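Local coordinates for putative methylthioribose-1-phosphate isomerase (Archaeoglobus fulgidus, PDB 1T5O), which probably catalyses the interconversion of methylthioribose-1-phosphate and methylthioribulose-1-phosphate, an isomerase step in methionine biosynthesis, at residues N31-A43 with A80-L94. Residues are numbered along the deposited sequence; the frame is centred on the assembly and turned at random.
Sequences NVEELADAIKKLA and AADFLASTRPTAVNL
In the N-terminal region of this MtnA-type isomerase, helix 32-40 packs nearly parallel on the last turns of helix 70-85, through Val32, Ala36 and Ile39 on one side and Phe83 and Leu84 on the other. The axes of 32-40 and 80-85 cross at -20°, 10.2 Å apart at closest. Phe83 has its CG anti to the backbone N (chi1 163°), which sends the ring across to the first turn of the opposite helix. There Val32 CG1 presses on Phe83 CD1 at 3.3 Å, a tight fit, while Ala36 CB sits 3.7 Å from Phe83 CE1. A serine in place of Phe83 would probably leave Val32 CG1 and Ala36 CB facing a gap. Deeper in, Leu84 reaches over with both methyls: its CD1 meets Leu35 CD2 at 4.0 Å, the two side chains crossing at about a right angle, and its CD2 lies against Ala36 CB. Ile98 of helix 92-105 also touches Leu84, and Leu50 of helix 47-61 touches Ile39. Asn31 caps the start of helix 32-40, its OD1 accepting from Glu34 N at 2.8 Å, and a Schellman motif at Leu42 closes the other end. Beyond Thr87, whose CG2 packs 3.8 Å from Ala36 CB, the chain turns into Arg88, a predicted substrate-binding residue. Bent at chi3 (66°), Arg88 lays its guanidinium beside that closing turn. Ile39 CG2 packs 4.0 Å from Arg88 NE, which is buried without a hydrogen-bonding partner in the model, and Leu42 CD2 sits at the guanidinium edge, 4.2 Å from Arg88 NH2.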
loop_
_atom_site.group_PDB
_atom_site.type_symbol
_atom_site.label_atom_id
_atom_site.label_comp_id
_atom_site.label_asym_id
_atom_site.label_seq_id
_atom_site.Cartn_x
_atom_site.Cartn_y
_atom_site.Cartn_z
ATOM N N ASN A 31 12.411 3.524 35.049
ATOM C CA ASN A 31 12.882 2.178 35.363
ATOM C C ASN A 31 13.073 1.283 34.139
ATOM O O ASN A 31 12.584 1.576 33.045
ATOM C CB ASN A 31 11.955 1.479 36.381
ATOM C CG ASN A 31 10.598 1.091 35.799
ATOM O OD1 ASN A 31 10.515 0.378 34.797
ATOM N ND2 ASN A 31 9.528 1.541 36.452
ATOM N N VAL A 32 13.791 0.186 34.354
ATOM C CA VAL A 32 14.101 -0.799 33.322
ATOM C C VAL A 32 12.889 -1.257 32.530
ATOM O O VAL A 32 12.895 -1.246 31.301
ATOM C CB VAL A 32 14.704 -2.097 33.918
ATOM C CG1 VAL A 32 15.701 -2.692 32.934
ATOM C CG2 VAL A 32 15.323 -1.835 35.284
ATOM N N GLU A 33 11.865 -1.699 33.253
ATOM C CA GLU A 33 10.650 -2.207 32.642
ATOM C C GLU A 33 9.963 -1.209 31.718
ATOM O O GLU A 33 9.476 -1.589 30.651
ATOM C CB GLU A 33 9.677 -2.683 33.729
ATOM C CG GLU A 33 10.250 -3.784 34.623
ATOM C CD GLU A 33 9.322 -4.164 35.773
ATOM O OE1 GLU A 33 8.929 -3.263 36.554
ATOM O OE2 GLU A 33 8.991 -5.369 35.897
ATOM N N GLU A 34 9.932 0.060 32.113
ATOM C CA GLU A 34 9.291 1.078 31.292
ATOM C C GLU A 34 9.971 1.230 29.936
ATOM O O GLU A 34 9.312 1.293 28.895
ATOM C CB GLU A 34 9.288 2.416 32.021
ATOM C CG GLU A 34 8.550 2.358 33.341
ATOM C CD GLU A 34 8.271 3.732 33.899
ATOM O OE1 GLU A 34 9.201 4.560 33.932
ATOM O OE2 GLU A 34 7.120 3.980 34.310
ATOM N N LEU A 35 11.294 1.290 29.955
ATOM C CA LEU A 35 12.055 1.421 28.731
ATOM C C LEU A 35 11.779 0.192 27.886
ATOM O O LEU A 35 11.490 0.290 26.692
ATOM C CB LEU A 35 13.547 1.513 29.056
ATOM C CG LEU A 35 14.530 1.673 27.893
ATOM C CD1 LEU A 35 14.217 2.936 27.078
ATOM C CD2 LEU A 35 15.947 1.726 28.457
ATOM N N ALA A 36 11.862 -0.977 28.515
ATOM C CA ALA A 36 11.622 -2.218 27.799
ATOM C C ALA A 36 10.257 -2.211 27.112
ATOM O O ALA A 36 10.140 -2.631 25.960
ATOM C CB ALA A 36 11.735 -3.414 28.747
ATOM N N ASP A 37 9.219 -1.729 27.782
ATOM C CA ASP A 37 7.935 -1.754 27.106
ATOM C C ASP A 37 7.878 -0.688 26.036
ATOM O O ASP A 37 7.190 -0.857 25.028
ATOM C CB ASP A 37 6.773 -1.588 28.084
ATOM C CG ASP A 37 5.512 -2.307 27.604
ATOM O OD1 ASP A 37 5.614 -3.508 27.234
ATOM O OD2 ASP A 37 4.423 -1.684 27.593
ATOM N N ALA A 38 8.608 0.405 26.244
ATOM C CA ALA A 38 8.629 1.479 25.260
ATOM C C ALA A 38 9.232 0.893 23.987
ATOM O O ALA A 38 8.767 1.158 22.880
ATOM C CB ALA A 38 9.464 2.633 25.762
ATOM N N ILE A 39 10.266 0.079 24.171
ATOM C CA ILE A 39 10.934 -0.581 23.064
ATOM C C ILE A 39 9.959 -1.535 22.367
ATOM O O ILE A 39 9.879 -1.567 21.136
ATOM C CB ILE A 39 12.161 -1.374 23.579
ATOM C CG1 ILE A 39 13.306 -0.406 23.887
ATOM C CG2 ILE A 39 12.593 -2.414 22.557
ATOM C CD1 ILE A 39 14.499 -1.085 24.555
ATOM N N LYS A 40 9.220 -2.306 23.164
ATOM C CA LYS A 40 8.249 -3.263 22.634
ATOM C C LYS A 40 7.124 -2.593 21.865
ATOM O O LYS A 40 6.726 -3.088 20.815
ATOM C CB LYS A 40 7.624 -4.093 23.759
ATOM C CG LYS A 40 8.576 -5.008 24.510
ATOM C CD LYS A 40 7.802 -5.747 25.605
ATOM C CE LYS A 40 8.701 -6.559 26.522
ATOM N NZ LYS A 40 7.922 -7.154 27.652
ATOM N N LYS A 41 6.603 -1.484 22.387
ATOM C CA LYS A 41 5.500 -0.763 21.735
ATOM C C LYS A 41 5.973 0.055 20.547
ATOM O O LYS A 41 5.169 0.728 19.896
ATOM C CB LYS A 41 4.835 0.251 22.671
ATOM C CG LYS A 41 4.449 -0.189 24.048
ATOM C CD LYS A 41 3.593 0.921 24.693
ATOM C CE LYS A 41 4.278 2.304 24.647
ATOM N NZ LYS A 41 3.404 3.455 25.078
ATOM N N LEU A 42 7.275 0.034 20.289
ATOM C CA LEU A 42 7.851 0.827 19.205
ATOM C C LEU A 42 7.742 2.321 19.524
ATOM O O LEU A 42 7.636 3.153 18.619
ATOM C CB LEU A 42 7.166 0.526 17.863
ATOM C CG LEU A 42 7.152 -0.937 17.390
ATOM C CD1 LEU A 42 6.516 -1.004 15.993
ATOM C CD2 LEU A 42 8.580 -1.511 17.352
ATOM N N ALA A 43 7.738 2.677 20.808
ATOM C CA ALA A 43 7.700 4.093 21.169
ATOM C C ALA A 43 9.086 4.645 20.797
ATOM O O ALA A 43 9.237 5.828 20.501
ATOM C CB ALA A 43 7.426 4.271 22.655
ATOM N N ALA A 80 20.290 -6.172 34.699
ATOM C CA ALA A 80 19.518 -5.235 33.890
ATOM C C ALA A 80 19.923 -5.348 32.415
ATOM O O ALA A 80 19.066 -5.322 31.529
ATOM C CB ALA A 80 19.731 -3.807 34.394
ATOM N N ALA A 81 21.227 -5.478 32.165
ATOM C CA ALA A 81 21.753 -5.614 30.811
ATOM C C ALA A 81 21.131 -6.847 30.166
ATOM O O ALA A 81 20.714 -6.812 29.011
ATOM C CB ALA A 81 23.263 -5.760 30.858
ATOM N N ASP A 82 21.089 -7.940 30.929
ATOM C CA ASP A 82 20.514 -9.216 30.490
ATOM C C ASP A 82 19.024 -9.064 30.203
ATOM O O ASP A 82 18.513 -9.542 29.186
ATOM C CB ASP A 82 20.690 -10.284 31.581
ATOM C CG ASP A 82 22.075 -10.912 31.576
ATOM O OD1 ASP A 82 22.979 -10.381 30.891
ATOM O OD2 ASP A 82 22.263 -11.939 32.271
ATOM N N PHE A 83 18.330 -8.397 31.118
ATOM C CA PHE A 83 16.906 -8.184 30.960
ATOM C C PHE A 83 16.569 -7.323 29.746
ATOM O O PHE A 83 15.668 -7.664 28.975
ATOM C CB PHE A 83 16.332 -7.545 32.224
ATOM C CG PHE A 83 14.990 -6.912 32.021
ATOM C CD1 PHE A 83 14.886 -5.582 31.626
ATOM C CD2 PHE A 83 13.827 -7.649 32.204
ATOM C CE1 PHE A 83 13.651 -4.996 31.421
ATOM C CE2 PHE A 83 12.583 -7.066 32.000
ATOM C CZ PHE A 83 12.496 -5.738 31.607
ATOM N N LEU A 84 17.280 -6.208 29.574
ATOM C CA LEU A 84 16.992 -5.324 28.448
ATOM C C LEU A 84 17.316 -5.933 27.097
ATOM O O LEU A 84 16.547 -5.773 26.151
ATOM C CB LEU A 84 17.725 -3.984 28.591
ATOM C CG LEU A 84 16.946 -2.888 29.327
ATOM C CD1 LEU A 84 17.807 -1.642 29.475
ATOM C CD2 LEU A 84 15.675 -2.566 28.560
ATOM N N ALA A 85 18.441 -6.632 26.997
ATOM C CA ALA A 85 18.816 -7.244 25.731
ATOM C C ALA A 85 17.806 -8.328 25.334
ATOM O O ALA A 85 17.552 -8.549 24.146
ATOM C CB ALA A 85 20.227 -7.823 25.820
ATOM N N SER A 86 17.220 -8.982 26.336
ATOM C CA SER A 86 16.238 -10.029 26.091
ATOM C C SER A 86 14.950 -9.479 25.460
ATOM O O SER A 86 14.141 -10.243 24.931
ATOM C CB SER A 86 15.916 -10.784 27.390
ATOM O OG SER A 86 15.120 -10.019 28.284
ATOM N N THR A 87 14.756 -8.163 25.500
ATOM C CA THR A 87 13.552 -7.596 24.902
ATOM C C THR A 87 13.534 -8.060 23.450
ATOM O O THR A 87 12.478 -8.216 22.835
ATOM C CB THR A 87 13.562 -6.062 24.950
ATOM O OG1 THR A 87 14.647 -5.571 24.157
ATOM C CG2 THR A 87 13.725 -5.576 26.396
ATOM N N ARG A 88 14.728 -8.274 22.913
ATOM C CA ARG A 88 14.909 -8.774 21.555
ATOM C C ARG A 88 16.397 -9.077 21.394
ATOM O O ARG A 88 17.203 -8.192 21.089
ATOM C CB ARG A 88 14.411 -7.763 20.516
ATOM C CG ARG A 88 15.143 -6.449 20.439
ATOM C CD ARG A 88 14.512 -5.580 19.356
ATOM N NE ARG A 88 13.148 -5.180 19.695
ATOM C CZ ARG A 88 12.335 -4.515 18.878
ATOM N NH1 ARG A 88 12.740 -4.175 17.661
ATOM N NH2 ARG A 88 11.121 -4.168 19.286
ATOM N N PRO A 89 16.774 -10.350 21.615
ATOM C CA PRO A 89 18.132 -10.908 21.544
ATOM C C PRO A 89 18.842 -10.648 20.229
ATOM O O PRO A 89 20.067 -10.590 20.176
ATOM C CB PRO A 89 17.908 -12.408 21.777
ATOM C CG PRO A 89 16.611 -12.460 22.539
ATOM C CD PRO A 89 15.791 -11.428 21.819
ATOM N N THR A 90 18.044 -10.493 19.182
ATOM C CA THR A 90 18.517 -10.265 17.826
ATOM C C THR A 90 18.841 -8.809 17.476
ATOM O O THR A 90 19.379 -8.538 16.398
ATOM C CB THR A 90 17.461 -10.773 16.820
ATOM O OG1 THR A 90 16.200 -10.137 17.097
ATOM C CG2 THR A 90 17.290 -12.277 16.947
ATOM N N ALA A 91 18.499 -7.869 18.355
ATOM C CA ALA A 91 18.779 -6.460 18.084
ATOM C C ALA A 91 20.251 -6.169 18.327
ATOM O O ALA A 91 20.678 -5.980 19.471
ATOM C CB ALA A 91 17.911 -5.572 18.971
ATOM N N VAL A 92 21.019 -6.120 17.244
ATOM C CA VAL A 92 22.459 -5.875 17.294
ATOM C C VAL A 92 22.807 -4.534 17.932
ATOM O O VAL A 92 23.748 -4.431 18.736
ATOM C CB VAL A 92 23.087 -5.921 15.868
ATOM C CG1 VAL A 92 24.594 -5.637 15.941
ATOM C CG2 VAL A 92 22.840 -7.290 15.227
ATOM N N ASN A 93 22.056 -3.502 17.558
ATOM C CA ASN A 93 22.283 -2.157 18.086
ATOM C C ASN A 93 21.912 -2.023 19.546
ATOM O O ASN A 93 22.605 -1.368 20.324
ATOM C CB ASN A 93 21.518 -1.163 17.229
ATOM C CG ASN A 93 22.053 -1.128 15.825
ATOM O OD1 ASN A 93 23.118 -0.574 15.584
ATOM N ND2 ASN A 93 21.339 -1.761 14.893
ATOM N N LEU A 94 20.807 -2.640 19.914
ATOM C CA LEU A 94 20.379 -2.625 21.296
ATOM C C LEU A 94 21.467 -3.348 22.095
ATOM O O LEU A 94 21.823 -2.931 23.204
ATOM C CB LEU A 94 19.051 -3.362 21.419
ATOM C CG LEU A 94 18.596 -3.786 22.806
ATOM C CD1 LEU A 94 18.647 -2.606 23.771
ATOM C CD2 LEU A 94 17.181 -4.332 22.686
#